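Local coordinates for fatty acid synthase 1, isoform A (Drosophila melanogaster, PDB 6FN6), which probably synthesises long-chain saturated fatty acids from acetyl-CoA and malonyl-CoA with NADPH, this piece being its dehydratase, enoyl reductase and ketoreductase region, at residues V59-F65 with T194-V200; G86-F90 with S101-T105; L493-L499 with S1079-I1084; I611-V616 with A879-A884; S763-F768 with L788-K792. All coordinates share one frame; numbering follows the deposited sequence.

Contact 1 (V59-F65 with T194-V200); sequences VMENLVF and TRIERAV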
# COMPACT_ATOMS: atom_id res chain seq x y z
N VAL A 59 0.46 -22.03 -9.86
CA VAL A 59 0.47 -21.40 -8.55
C VAL A 59 -0.30 -20.09 -8.62
O VAL A 59 0.11 -19.16 -9.30
CB VAL A 59 1.90 -21.17 -8.04
CG1 VAL A 59 1.90 -20.39 -6.73
CG2 VAL A 59 2.63 -22.49 -7.87
N MET A 60 -1.43 -20.04 -7.92
CA MET A 60 -2.24 -18.83 -7.87
C MET A 60 -1.89 -18.04 -6.62
O MET A 60 -1.62 -18.62 -5.57
CB MET A 60 -3.72 -19.17 -7.89
CG MET A 60 -4.13 -20.03 -9.06
SD MET A 60 -5.91 -20.18 -9.24
CE MET A 60 -5.99 -21.68 -10.22
N GLU A 61 -1.89 -16.71 -6.74
CA GLU A 61 -1.53 -15.85 -5.61
C GLU A 61 -2.43 -14.63 -5.53
O GLU A 61 -2.92 -14.13 -6.54
CB GLU A 61 -0.07 -15.42 -5.72
CG GLU A 61 0.92 -16.57 -5.64
CD GLU A 61 2.35 -16.11 -5.82
OE1 GLU A 61 2.97 -15.69 -4.82
OE2 GLU A 61 2.85 -16.15 -6.96
N ASN A 62 -2.62 -14.15 -4.30
CA ASN A 62 -3.40 -12.94 -4.05
C ASN A 62 -4.78 -13.03 -4.68
O ASN A 62 -5.24 -12.08 -5.32
CB ASN A 62 -2.66 -11.70 -4.57
CG ASN A 62 -3.25 -10.40 -4.06
OD1 ASN A 62 -3.59 -10.28 -2.88
ND2 ASN A 62 -3.38 -9.42 -4.94
N LEU A 63 -5.43 -14.17 -4.51
CA LEU A 63 -6.78 -14.34 -5.01
C LEU A 63 -7.75 -13.48 -4.22
O LEU A 63 -7.77 -13.53 -2.99
CB LEU A 63 -7.19 -15.81 -4.95
CG LEU A 63 -6.57 -16.73 -6.00
CD1 LEU A 63 -6.70 -18.18 -5.61
CD2 LEU A 63 -7.24 -16.49 -7.35
N VAL A 64 -8.55 -12.70 -4.93
CA VAL A 64 -9.57 -11.88 -4.30
C VAL A 64 -10.91 -12.16 -4.96
O VAL A 64 -11.05 -12.07 -6.18
CB VAL A 64 -9.24 -10.38 -4.39
CG1 VAL A 64 -10.31 -9.55 -3.69
CG2 VAL A 64 -7.87 -10.09 -3.79
N PHE A 65 -11.90 -12.51 -4.15
CA PHE A 65 -13.25 -12.73 -4.64
C PHE A 65 -14.09 -11.51 -4.27
O PHE A 65 -14.60 -11.39 -3.16
CB PHE A 65 -13.81 -14.03 -4.06
CG PHE A 65 -12.91 -15.21 -4.28
CD1 PHE A 65 -12.93 -15.90 -5.48
CD2 PHE A 65 -12.01 -15.62 -3.30
CE1 PHE A 65 -12.09 -16.98 -5.70
CE2 PHE A 65 -11.18 -16.70 -3.51
CZ PHE A 65 -11.21 -17.38 -4.71
N THR A 194 -13.22 -14.62 0.92
CA THR A 194 -12.87 -13.26 0.50
C THR A 194 -11.53 -13.26 -0.21
O THR A 194 -11.39 -12.68 -1.29
CB THR A 194 -12.81 -12.30 1.70
OG1 THR A 194 -14.09 -12.23 2.33
CG2 THR A 194 -12.39 -10.90 1.26
N ARG A 195 -10.55 -13.91 0.40
CA ARG A 195 -9.20 -13.94 -0.14
C ARG A 195 -8.55 -15.29 0.04
O ARG A 195 -8.91 -16.06 0.94
CB ARG A 195 -8.34 -12.86 0.52
CG ARG A 195 -8.42 -11.50 -0.13
CD ARG A 195 -7.60 -10.47 0.62
NE ARG A 195 -8.32 -9.93 1.78
CZ ARG A 195 -7.88 -9.98 3.04
NH1 ARG A 195 -6.72 -10.55 3.35
NH2 ARG A 195 -8.63 -9.46 4.01
N ILE A 196 -7.59 -15.59 -0.83
CA ILE A 196 -6.70 -16.73 -0.66
C ILE A 196 -5.31 -16.26 -1.07
O ILE A 196 -5.11 -15.84 -2.21
CB ILE A 196 -7.15 -17.95 -1.48
CG1 ILE A 196 -8.59 -18.32 -1.14
CG2 ILE A 196 -6.22 -19.13 -1.19
CD1 ILE A 196 -9.15 -19.49 -1.95
N GLU A 197 -4.37 -16.31 -0.14
CA GLU A 197 -3.03 -15.80 -0.38
C GLU A 197 -2.30 -16.65 -1.42
O GLU A 197 -1.70 -16.12 -2.35
CB GLU A 197 -2.23 -15.77 0.93
CG GLU A 197 -0.81 -15.23 0.77
CD GLU A 197 0.25 -16.31 0.94
OE1 GLU A 197 0.20 -17.04 1.95
OE2 GLU A 197 1.13 -16.43 0.06
N ARG A 198 -2.37 -17.97 -1.26
CA ARG A 198 -1.67 -18.86 -2.18
C ARG A 198 -2.43 -20.17 -2.37
O ARG A 198 -2.94 -20.76 -1.42
CB ARG A 198 -0.26 -19.14 -1.66
CG ARG A 198 0.69 -19.72 -2.69
CD ARG A 198 2.04 -20.05 -2.06
NE ARG A 198 3.13 -20.04 -3.03
CZ ARG A 198 3.82 -18.95 -3.37
NH1 ARG A 198 3.55 -17.78 -2.81
NH2 ARG A 198 4.80 -19.05 -4.27
N ALA A 199 -2.49 -20.62 -3.62
CA ALA A 199 -3.12 -21.89 -3.96
C ALA A 199 -2.22 -22.68 -4.90
O ALA A 199 -2.11 -22.36 -6.08
CB ALA A 199 -4.48 -21.65 -4.59
N VAL A 200 -1.59 -23.72 -4.37
CA VAL A 200 -0.70 -24.56 -5.16
C VAL A 200 -1.46 -25.78 -5.67
O VAL A 200 -2.04 -26.53 -4.88
CB VAL A 200 0.53 -24.99 -4.35
CG1 VAL A 200 1.52 -25.74 -5.23
CG2 VAL A 200 1.20 -23.79 -3.71
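Leu63 and Ile196 form a hydrogen-bonded antiparallel pair: Leu63 N donates to Ile196 O at 2.9 Å and Ile196 N to Leu63 O at 3.0 Å. Their side chains run side by side on the tightly packed, buried face. CG1 of Ile196, opposite its own carbonyl carbon (chi1 -55°), carries CD1 to the edge of the Phe65 ring, 3.8 Å from Phe65 CE2. Further along, Ala199 CB meets Leu63 CD1 and Met60 CB. The other face is looser: Glu61, Arg195 and Arg198, only partly buried, make the solvent side, with valines between. Glu61 and Arg198 lie alongside each other, with a salt bridge of 3.0 Å from Glu61 OE1 to Arg198 NH1; their planes are 58° apart, so the pair is not coplanar. Val59 CG1 and Glu61 CG lie over one face of that guanidinium, and Glu113 takes its NH2. Both chains turn a corner at Asn62 and Glu197, yet Asn62 N reaches Glu197 O at 2.9 Å. The ladder joins the regions predicted to be the N- and C-terminal hotdog folds of the dehydratase. It continues into strand 98-105 beside 59-65 and strand 239-248 beside 194-200, while helix 34-48 lays Met38 against Leu63 and Ala199.

Contact 2 (G86-F90 with S101-T105); sequences GTGAF and SGKIT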
# COMPACT_ATOMS: atom_id res chain seq x y z
N GLY A 86 3.09 -9.61 -18.71
CA GLY A 86 4.14 -8.99 -17.92
C GLY A 86 4.26 -9.49 -16.49
O GLY A 86 5.32 -9.96 -16.08
N THR A 87 3.17 -9.40 -15.74
CA THR A 87 3.20 -9.74 -14.31
C THR A 87 2.49 -11.05 -14.00
O THR A 87 2.75 -11.67 -12.97
CB THR A 87 2.55 -8.62 -13.47
OG1 THR A 87 1.20 -8.40 -13.91
CG2 THR A 87 3.34 -7.33 -13.59
N GLY A 88 1.60 -11.47 -14.89
CA GLY A 88 0.83 -12.69 -14.67
C GLY A 88 -0.49 -12.44 -13.95
O GLY A 88 -1.22 -13.39 -13.64
N ALA A 89 -0.80 -11.18 -13.69
CA ALA A 89 -2.06 -10.82 -13.06
C ALA A 89 -3.21 -11.15 -14.00
O ALA A 89 -3.10 -10.95 -15.21
CB ALA A 89 -2.07 -9.34 -12.70
N PHE A 90 -4.30 -11.67 -13.44
CA PHE A 90 -5.48 -11.99 -14.24
C PHE A 90 -6.73 -11.40 -13.60
O PHE A 90 -6.71 -10.97 -12.45
CB PHE A 90 -5.62 -13.51 -14.40
CG PHE A 90 -6.11 -14.21 -13.16
CD1 PHE A 90 -7.46 -14.40 -12.94
CD2 PHE A 90 -5.21 -14.68 -12.22
CE1 PHE A 90 -7.91 -15.05 -11.80
CE2 PHE A 90 -5.65 -15.33 -11.08
CZ PHE A 90 -7.00 -15.51 -10.87
N SER A 101 -9.93 -11.45 -9.01
CA SER A 101 -8.61 -10.99 -9.42
C SER A 101 -7.54 -11.80 -8.69
O SER A 101 -7.79 -12.36 -7.63
CB SER A 101 -8.43 -9.50 -9.13
OG SER A 101 -8.22 -9.27 -7.75
N GLY A 102 -6.34 -11.84 -9.27
CA GLY A 102 -5.23 -12.54 -8.66
C GLY A 102 -4.05 -12.69 -9.60
O GLY A 102 -3.99 -12.05 -10.65
N LYS A 103 -3.12 -13.55 -9.22
CA LYS A 103 -1.92 -13.79 -10.02
C LYS A 103 -1.76 -15.29 -10.26
O LYS A 103 -2.08 -16.10 -9.40
CB LYS A 103 -0.69 -13.23 -9.30
CG LYS A 103 0.64 -13.57 -9.96
CD LYS A 103 1.81 -12.99 -9.17
CE LYS A 103 3.15 -13.47 -9.71
NZ LYS A 103 4.29 -12.89 -8.97
N ILE A 104 -1.27 -15.65 -11.44
CA ILE A 104 -1.09 -17.06 -11.79
C ILE A 104 0.19 -17.24 -12.60
O ILE A 104 0.44 -16.52 -13.56
CB ILE A 104 -2.31 -17.61 -12.56
CG1 ILE A 104 -2.18 -19.12 -12.74
CG2 ILE A 104 -2.45 -16.92 -13.92
CD1 ILE A 104 -3.45 -19.79 -13.21
N THR A 105 1.00 -18.22 -12.20
CA THR A 105 2.25 -18.51 -12.89
C THR A 105 2.54 -20.00 -12.91
O THR A 105 2.18 -20.73 -11.98
CB THR A 105 3.44 -17.78 -12.24
OG1 THR A 105 3.55 -18.17 -10.86
CG2 THR A 105 3.28 -16.27 -12.33
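Gly102 O takes the shortest polar bond here, from Phe90 N at 2.8 Å and nearly straight (169° at the hydrogen), and the CA-H of Ala89 touches the same oxygen. The return bond, Gly102 N to Phe90 O, is weak at 3.3 Å. Ile104 N adds a third link to Gly88 O, 3.2 Å away. These bonds hold strands 89-93 and 98-105 together as a beta hairpin within the region predicted to be the N-terminal hotdog fold. Phe90 CG stands between its backbone N and carbonyl carbon (chi1 74°), which folds the ring back over the partner strand: Gly102 N lies over one face, offset to the rim, and Ile104 CG2 is 3.9 Å from Phe90 CD2. A side chain on Gly102 would point at that ring. With only the methyl of an alanine in place of Phe90, Ile104 CG2 and the Gly102 peptide would probably lose their cover, and a gap would open toward Ala41 of helix 34-48. At the hairpin's entrance the extended Lys103 chain passes Thr87 O with CE at 3.7 Å. Thr87 OG1 bonds Glu91 of the second subunit.

Contact 3 (L493-L499 with S1079-I1084); sequences LFGAVGL and SAMERI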
# COMPACT_ATOMS: atom_id res chain seq x y z
N LEU A 493 -56.19 -38.92 32.49
CA LEU A 493 -55.39 -39.16 31.30
C LEU A 493 -56.29 -39.24 30.07
O LEU A 493 -56.00 -39.99 29.13
CB LEU A 493 -54.59 -40.46 31.42
CG LEU A 493 -53.46 -40.48 32.46
CD1 LEU A 493 -52.86 -41.87 32.52
CD2 LEU A 493 -52.40 -39.44 32.16
N PHE A 494 -57.37 -38.48 30.08
CA PHE A 494 -58.17 -38.28 28.88
C PHE A 494 -58.56 -36.82 28.77
O PHE A 494 -59.60 -36.40 29.28
CB PHE A 494 -59.41 -39.17 28.89
CG PHE A 494 -59.12 -40.63 28.67
CD1 PHE A 494 -58.46 -41.05 27.53
CD2 PHE A 494 -59.51 -41.57 29.60
CE1 PHE A 494 -58.19 -42.39 27.32
CE2 PHE A 494 -59.24 -42.91 29.41
CZ PHE A 494 -58.58 -43.32 28.27
N GLY A 495 -57.70 -36.04 28.12
CA GLY A 495 -58.02 -34.66 27.81
C GLY A 495 -59.06 -34.64 26.71
O GLY A 495 -58.96 -35.40 25.75
N ALA A 496 -60.04 -33.75 26.84
CA ALA A 496 -61.16 -33.73 25.91
C ALA A 496 -60.70 -33.41 24.49
O ALA A 496 -61.18 -34.02 23.53
CB ALA A 496 -62.20 -32.72 26.37
N VAL A 497 -59.77 -32.47 24.36
CA VAL A 497 -59.30 -32.03 23.05
C VAL A 497 -58.62 -33.17 22.30
O VAL A 497 -58.96 -33.46 21.15
CB VAL A 497 -58.36 -30.81 23.19
CG1 VAL A 497 -57.73 -30.44 21.84
CG2 VAL A 497 -59.12 -29.63 23.76
N GLY A 498 -57.66 -33.81 22.95
CA GLY A 498 -56.93 -34.90 22.34
C GLY A 498 -57.83 -36.07 21.96
O GLY A 498 -57.74 -36.60 20.86
N LEU A 499 -58.71 -36.44 22.89
CA LEU A 499 -59.61 -37.57 22.68
C LEU A 499 -60.55 -37.30 21.51
O LEU A 499 -60.86 -38.21 20.74
CB LEU A 499 -60.41 -37.85 23.95
CG LEU A 499 -61.33 -39.07 23.90
CD1 LEU A 499 -60.53 -40.34 23.62
CD2 LEU A 499 -62.13 -39.21 25.19
N SER A 1079 -53.76 -36.75 24.34
CA SER A 1079 -54.87 -36.60 25.27
C SER A 1079 -54.39 -36.77 26.70
O SER A 1079 -54.75 -36.01 27.59
CB SER A 1079 -55.97 -37.60 24.95
OG SER A 1079 -57.05 -37.47 25.87
N ALA A 1080 -53.56 -37.79 26.92
CA ALA A 1080 -53.02 -38.08 28.24
C ALA A 1080 -52.15 -36.93 28.75
O ALA A 1080 -52.32 -36.47 29.88
CB ALA A 1080 -52.23 -39.37 28.21
N MET A 1081 -51.22 -36.48 27.93
CA MET A 1081 -50.32 -35.39 28.31
C MET A 1081 -51.09 -34.11 28.60
O MET A 1081 -50.73 -33.34 29.49
CB MET A 1081 -49.28 -35.13 27.21
CG MET A 1081 -48.22 -36.20 27.11
SD MET A 1081 -46.96 -35.81 25.89
CE MET A 1081 -45.92 -37.27 26.00
N GLU A 1082 -52.14 -33.87 27.82
CA GLU A 1082 -53.02 -32.73 28.03
C GLU A 1082 -53.60 -32.75 29.44
O GLU A 1082 -53.58 -31.76 30.15
CB GLU A 1082 -54.16 -32.72 27.00
CG GLU A 1082 -53.72 -32.38 25.58
CD GLU A 1082 -54.82 -32.64 24.56
OE1 GLU A 1082 -55.97 -32.90 24.98
OE2 GLU A 1082 -54.52 -32.59 23.35
N ARG A 1083 -54.12 -33.91 29.82
CA ARG A 1083 -54.77 -34.07 31.11
C ARG A 1083 -53.76 -33.93 32.25
O ARG A 1083 -54.03 -33.30 33.26
CB ARG A 1083 -55.47 -35.43 31.19
CG ARG A 1083 -56.55 -35.53 32.26
CD ARG A 1083 -57.77 -34.71 31.87
NE ARG A 1083 -58.93 -35.00 32.70
CZ ARG A 1083 -59.33 -34.25 33.73
NH1 ARG A 1083 -58.67 -33.15 34.07
NH2 ARG A 1083 -60.41 -34.61 34.41
N ILE A 1084 -52.59 -34.54 32.07
CA ILE A 1084 -51.53 -34.46 33.07
C ILE A 1084 -51.21 -33.01 33.42
O ILE A 1084 -51.09 -32.65 34.59
CB ILE A 1084 -50.27 -35.20 32.59
CG1 ILE A 1084 -50.54 -36.70 32.53
CG2 ILE A 1084 -49.08 -34.90 33.51
CD1 ILE A 1084 -49.41 -37.52 31.92
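Ser1079 meets Gly495 through two bonds. Its OG, set opposite its own backbone N (chi1 179°), donates to Gly495 O at 2.8 Å, in the carbonyl plane on a lone pair. Its O accepts Gly495 N at 3.0 Å from well above the plane, while Arg1083 N reaches it from the opposite face. Gly495 O likewise serves two donors, the second being Leu499 N of its own helix. Next, Ala1080 CB packs on Leu493 CD2 at 4.0 Å. Glu1082 extends toward the first turn of helix 496-504, which Gly495 precedes as N-cap residue; OE1 accepts Gly498 N at 2.8 Å on its syn lone pair, a place where the helix end would probably stabilise the negative charge. Gln1099 holds OE2. A side chain on Gly495 or Gly498 would point into this approach. Arg1083, bent at chi2 (71°), lays CB and CG along the Leu493-Phe494 backbone and sends its guanidinium to Glu1086. Ile1084 closes on the poorly ordered Leu493. The contact thus docks the pseudo-ketoreductase onto the ketoreductase: helix 1034-1049 backs Ala1080 and Ile1084, while strands 483-489, 512-517 and 549-557 lie behind helix 496-504.

Contact 4 (I611-V616 with A879-A884); sequences INFRDV and AFRFMA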
# COMPACT_ATOMS: atom_id res chain seq x y z
N ILE A 611 -24.71 7.05 21.43
CA ILE A 611 -24.52 6.14 20.31
C ILE A 611 -23.24 6.53 19.58
O ILE A 611 -22.97 7.71 19.37
CB ILE A 611 -25.72 6.17 19.34
CG1 ILE A 611 -27.03 5.90 20.08
CG2 ILE A 611 -25.53 5.15 18.23
CD1 ILE A 611 -27.93 7.10 20.15
N ASN A 612 -22.46 5.52 19.21
CA ASN A 612 -21.26 5.74 18.41
C ASN A 612 -21.44 5.04 17.07
O ASN A 612 -22.34 4.23 16.91
CB ASN A 612 -20.03 5.22 19.14
CG ASN A 612 -19.61 6.12 20.29
OD1 ASN A 612 -18.89 7.11 20.08
ND2 ASN A 612 -20.05 5.80 21.50
N PHE A 613 -20.58 5.37 16.11
CA PHE A 613 -20.71 4.81 14.76
C PHE A 613 -20.70 3.28 14.79
O PHE A 613 -21.36 2.64 13.98
CB PHE A 613 -19.60 5.34 13.85
CG PHE A 613 -19.85 6.73 13.34
CD1 PHE A 613 -20.98 7.02 12.58
CD2 PHE A 613 -18.96 7.76 13.61
CE1 PHE A 613 -21.21 8.30 12.11
CE2 PHE A 613 -19.19 9.04 13.14
CZ PHE A 613 -20.31 9.31 12.39
N ARG A 614 -19.95 2.70 15.73
CA ARG A 614 -19.86 1.25 15.83
C ARG A 614 -21.24 0.64 16.07
O ARG A 614 -21.55 -0.43 15.55
CB ARG A 614 -18.89 0.85 16.94
CG ARG A 614 -18.59 -0.65 16.99
CD ARG A 614 -17.72 -1.00 18.20
NE ARG A 614 -18.15 -2.22 18.87
CZ ARG A 614 -19.26 -2.33 19.60
NH1 ARG A 614 -20.08 -1.29 19.73
NH2 ARG A 614 -19.56 -3.48 20.18
N ASP A 615 -22.06 1.33 16.86
CA ASP A 615 -23.42 0.87 17.12
C ASP A 615 -24.25 0.94 15.85
O ASP A 615 -25.02 0.03 15.54
CB ASP A 615 -24.07 1.69 18.23
CG ASP A 615 -23.37 1.53 19.57
OD1 ASP A 615 -22.71 0.49 19.77
OD2 ASP A 615 -23.48 2.44 20.41
N VAL A 616 -24.09 2.03 15.10
CA VAL A 616 -24.82 2.21 13.85
C VAL A 616 -24.38 1.16 12.84
O VAL A 616 -25.22 0.53 12.19
CB VAL A 616 -24.60 3.63 13.28
CG1 VAL A 616 -25.43 3.83 12.01
CG2 VAL A 616 -24.96 4.68 14.31
N ALA A 879 -33.11 8.43 17.05
CA ALA A 879 -31.75 8.73 17.48
C ALA A 879 -30.73 8.11 16.52
O ALA A 879 -29.80 8.78 16.08
CB ALA A 879 -31.52 8.23 18.89
N PHE A 880 -30.92 6.83 16.20
CA PHE A 880 -30.03 6.13 15.28
C PHE A 880 -30.11 6.68 13.86
O PHE A 880 -29.08 6.96 13.25
CB PHE A 880 -30.35 4.63 15.27
CG PHE A 880 -29.62 3.85 16.32
CD1 PHE A 880 -30.01 3.89 17.64
CD2 PHE A 880 -28.54 3.06 15.97
CE1 PHE A 880 -29.33 3.17 18.60
CE2 PHE A 880 -27.86 2.33 16.93
CZ PHE A 880 -28.26 2.38 18.24
N ARG A 881 -31.32 6.82 13.34
CA ARG A 881 -31.51 7.35 12.00
C ARG A 881 -30.91 8.74 11.88
O ARG A 881 -30.40 9.12 10.82
CB ARG A 881 -32.99 7.38 11.63
CG ARG A 881 -33.57 5.99 11.39
CD ARG A 881 -34.99 6.05 10.85
NE ARG A 881 -35.52 4.71 10.59
CZ ARG A 881 -35.22 3.97 9.53
NH1 ARG A 881 -34.38 4.44 8.60
NH2 ARG A 881 -35.75 2.77 9.38
N PHE A 882 -30.96 9.50 12.97
CA PHE A 882 -30.44 10.87 12.98
C PHE A 882 -28.93 10.89 12.85
O PHE A 882 -28.37 11.75 12.17
CB PHE A 882 -30.87 11.59 14.25
CG PHE A 882 -30.40 13.01 14.33
CD1 PHE A 882 -30.99 14.00 13.57
CD2 PHE A 882 -29.35 13.36 15.18
CE1 PHE A 882 -30.55 15.31 13.64
CE2 PHE A 882 -28.91 14.66 15.26
CZ PHE A 882 -29.51 15.64 14.49
N MET A 883 -28.25 9.94 13.51
CA MET A 883 -26.80 9.89 13.45
C MET A 883 -26.35 9.37 12.09
O MET A 883 -25.33 9.81 11.55
CB MET A 883 -26.22 9.02 14.56
CG MET A 883 -24.71 9.08 14.63
SD MET A 883 -23.99 8.32 16.10
CE MET A 883 -22.27 8.77 15.87
N ALA A 884 -27.10 8.42 11.54
CA ALA A 884 -26.78 7.85 10.24
C ALA A 884 -26.77 8.92 9.15
O ALA A 884 -25.96 8.87 8.23
CB ALA A 884 -27.77 6.75 9.89
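Val616 and Phe880 bring the backbones nearest, their CA atoms 6.7 Å apart, so the start of helix 613-620 and helix 876-885 meet mainly through side chains, including a Met-aromatic contact of Met883 with Phe613. Residues 879-884 are of the zinc-binding dehydrogenase family, the enoyl reductase part; 611-616 joins them through strand 601-611, paired with 891-895, and Val892 touches both Ile611 and Met883. Ile611 CG2 sits over one face of the Phe880 ring, a CH-pi contact 4.1 Å from the centroid and 21° off the normal; Ile611 CD1 reaches Ala879 CB at 4.0 Å. The same ring turns its edge to Asp615 O, 3.9 Å from Phe880 CE2. Val616 spreads its two methyls, CG2 toward Phe880 and Met883 SD, CG1 to Ala884 CB at 4.3 Å. The Asp615 carboxylate is engaged by Arg614 in a salt bridge (OD1 to NH1). Met883 enters as an extended chain, CG opposite the backbone N (chi1 -173°), and passes SD by Ile611 O at 3.5 Å. SD stands 5.1 Å from the Phe613 centroid, above the face that Met883 CE covers in a close CH-pi contact, 3.8 Å from the centroid and 5° off the normal.

Contact 5 (S763-F768 with L788-K792); sequences SRDTSF and LSEEK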
# COMPACT_ATOMS: atom_id res chain seq x y z
N SER A 763 -14.12 18.01 3.17
CA SER A 763 -14.00 16.57 3.36
C SER A 763 -14.75 15.77 2.29
O SER A 763 -14.55 14.57 2.16
CB SER A 763 -14.51 16.17 4.75
OG SER A 763 -15.88 16.50 4.91
N ARG A 764 -15.61 16.44 1.54
CA ARG A 764 -16.39 15.77 0.50
C ARG A 764 -15.51 15.33 -0.67
O ARG A 764 -15.85 14.40 -1.39
CB ARG A 764 -17.52 16.66 -0.02
CG ARG A 764 -18.74 16.75 0.89
CD ARG A 764 -19.64 17.91 0.48
NE ARG A 764 -19.06 19.21 0.80
CZ ARG A 764 -19.65 20.37 0.55
NH1 ARG A 764 -20.83 20.41 -0.05
NH2 ARG A 764 -19.05 21.51 0.88
N ASP A 765 -14.38 16.01 -0.86
CA ASP A 765 -13.50 15.74 -1.98
C ASP A 765 -12.04 15.65 -1.54
O ASP A 765 -11.75 15.54 -0.35
CB ASP A 765 -13.66 16.81 -3.07
CG ASP A 765 -13.29 18.21 -2.59
OD1 ASP A 765 -12.56 18.34 -1.59
OD2 ASP A 765 -13.71 19.19 -3.24
N THR A 766 -11.13 15.67 -2.51
CA THR A 766 -9.69 15.59 -2.25
C THR A 766 -9.01 16.96 -2.26
O THR A 766 -7.79 17.05 -2.17
CB THR A 766 -8.99 14.70 -3.29
OG1 THR A 766 -9.31 15.15 -4.62
CG2 THR A 766 -9.41 13.26 -3.13
N SER A 767 -9.80 18.03 -2.38
CA SER A 767 -9.26 19.38 -2.51
C SER A 767 -8.32 19.74 -1.36
O SER A 767 -7.40 20.54 -1.54
CB SER A 767 -10.40 20.40 -2.59
OG SER A 767 -11.01 20.59 -1.33
N PHE A 768 -8.55 19.15 -0.20
CA PHE A 768 -7.77 19.49 0.99
C PHE A 768 -6.28 19.20 0.80
O PHE A 768 -5.44 19.79 1.48
CB PHE A 768 -8.30 18.75 2.22
CG PHE A 768 -8.15 17.26 2.14
CD1 PHE A 768 -6.95 16.65 2.49
CD2 PHE A 768 -9.21 16.47 1.74
CE1 PHE A 768 -6.82 15.27 2.42
CE2 PHE A 768 -9.08 15.09 1.67
CZ PHE A 768 -7.89 14.49 2.02
N LEU A 788 -11.22 9.11 6.92
CA LEU A 788 -11.66 9.04 5.53
C LEU A 788 -11.08 7.80 4.87
O LEU A 788 -10.20 7.14 5.44
CB LEU A 788 -11.25 10.31 4.78
CG LEU A 788 -12.19 11.52 4.85
CD1 LEU A 788 -12.68 11.78 6.27
CD2 LEU A 788 -11.50 12.75 4.30
N SER A 789 -11.54 7.48 3.67
CA SER A 789 -11.12 6.26 3.00
C SER A 789 -10.92 6.43 1.50
O SER A 789 -11.34 7.43 0.92
CB SER A 789 -12.13 5.14 3.26
OG SER A 789 -13.39 5.46 2.69
N GLU A 790 -10.29 5.44 0.89
CA GLU A 790 -10.06 5.40 -0.55
C GLU A 790 -9.31 6.66 -1.04
O GLU A 790 -8.34 7.07 -0.40
CB GLU A 790 -11.40 5.23 -1.28
CG GLU A 790 -12.09 3.92 -0.92
CD GLU A 790 -13.43 3.74 -1.62
OE1 GLU A 790 -13.53 2.83 -2.47
OE2 GLU A 790 -14.37 4.50 -1.32
N GLU A 791 -9.75 7.25 -2.15
CA GLU A 791 -8.99 8.33 -2.78
C GLU A 791 -8.67 9.45 -1.80
O GLU A 791 -7.67 10.16 -1.95
CB GLU A 791 -9.74 8.89 -4.00
CG GLU A 791 -11.02 9.67 -3.68
CD GLU A 791 -12.19 8.77 -3.32
OE1 GLU A 791 -12.11 7.54 -3.56
OE2 GLU A 791 -13.20 9.29 -2.80
N LYS A 792 -9.51 9.60 -0.78
CA LYS A 792 -9.29 10.62 0.24
C LYS A 792 -8.21 10.19 1.22
O LYS A 792 -7.60 11.03 1.88
CB LYS A 792 -10.59 10.92 0.99
CG LYS A 792 -11.70 11.49 0.12
CD LYS A 792 -13.01 11.58 0.89
CE LYS A 792 -14.19 11.78 -0.05
NZ LYS A 792 -15.50 11.63 0.65
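Ser763 O accepts a weak hydrogen bond from Lys792 NZ at 3.4 Å, and Leu788 CD2 packs by the same carbonyl. Arg764 contributes its backbone: Arg764 O lies 3.4 Å from Lys792 CE. The lysine reaches these carbonyls because its chain is fully extended, with CG opposite its carbonyl carbon (chi1 -63°); CG passes Asp765 O, and CD and CE run by the oxygens of Ser763 and Arg764 before the amine arrives. Shortening Lys792 to an alanine is likely to leave the Ser763 carbonyl without this donor and to open a gap alongside residues 763-765. Asp765 works locally: OD1 accepts a capping bond from Ser767 N at 2.9 Å ahead of helix 768-775, and Ser767 OG is a second donor at 2.7 Å, both from one face of the carboxylate plane. Thr766 then returns to the contact, its CG2 3.7 Å from Glu791 O, and its side chain crosses that of Glu791 at about a right angle. Phe768 ends the segment. Its ring presents its edge to Lys792 O, 3.5 Å from Phe768 CZ, and CE2 touches Leu788 CD2 at 4.3 Å. The two loops follow strands 760-762 and 781-786 of a parallel six-stranded sheet, consistent with the Rossmann-type nucleotide-binding fold of zinc-binding dehydrogenases. Ala795 and Ser796 of helix 791-797, Thr738 of strand 734-739 and His714, edge-to-face, surround Phe768.

In the fold
Contacts 1 and 2 are neighbours, their centres 11 Å apart: strands 58-65 and 98-105 pair directly, with Glu61 N 2.7 Å from Lys103 O, and Leu63 CD2 packs 3.7 Å from Phe90 CZ. Contact 1 also lies nearest the dehydratase centre, Ile196 and Phe65 having side chains about 9 and 10 Å from those of Asp175 and His24, respectively, the predicted proton donor and acceptor. Contacts 4 and 5, both in the enoyl reductase part, stand 22 Å apart between centres, about 10 Å between nearest atoms. Contact 3 is remote, 53 Å from contact 4 and 62 Å from contact 1 between centres, and its segments bracket contacts 4 and 5 in the sequence.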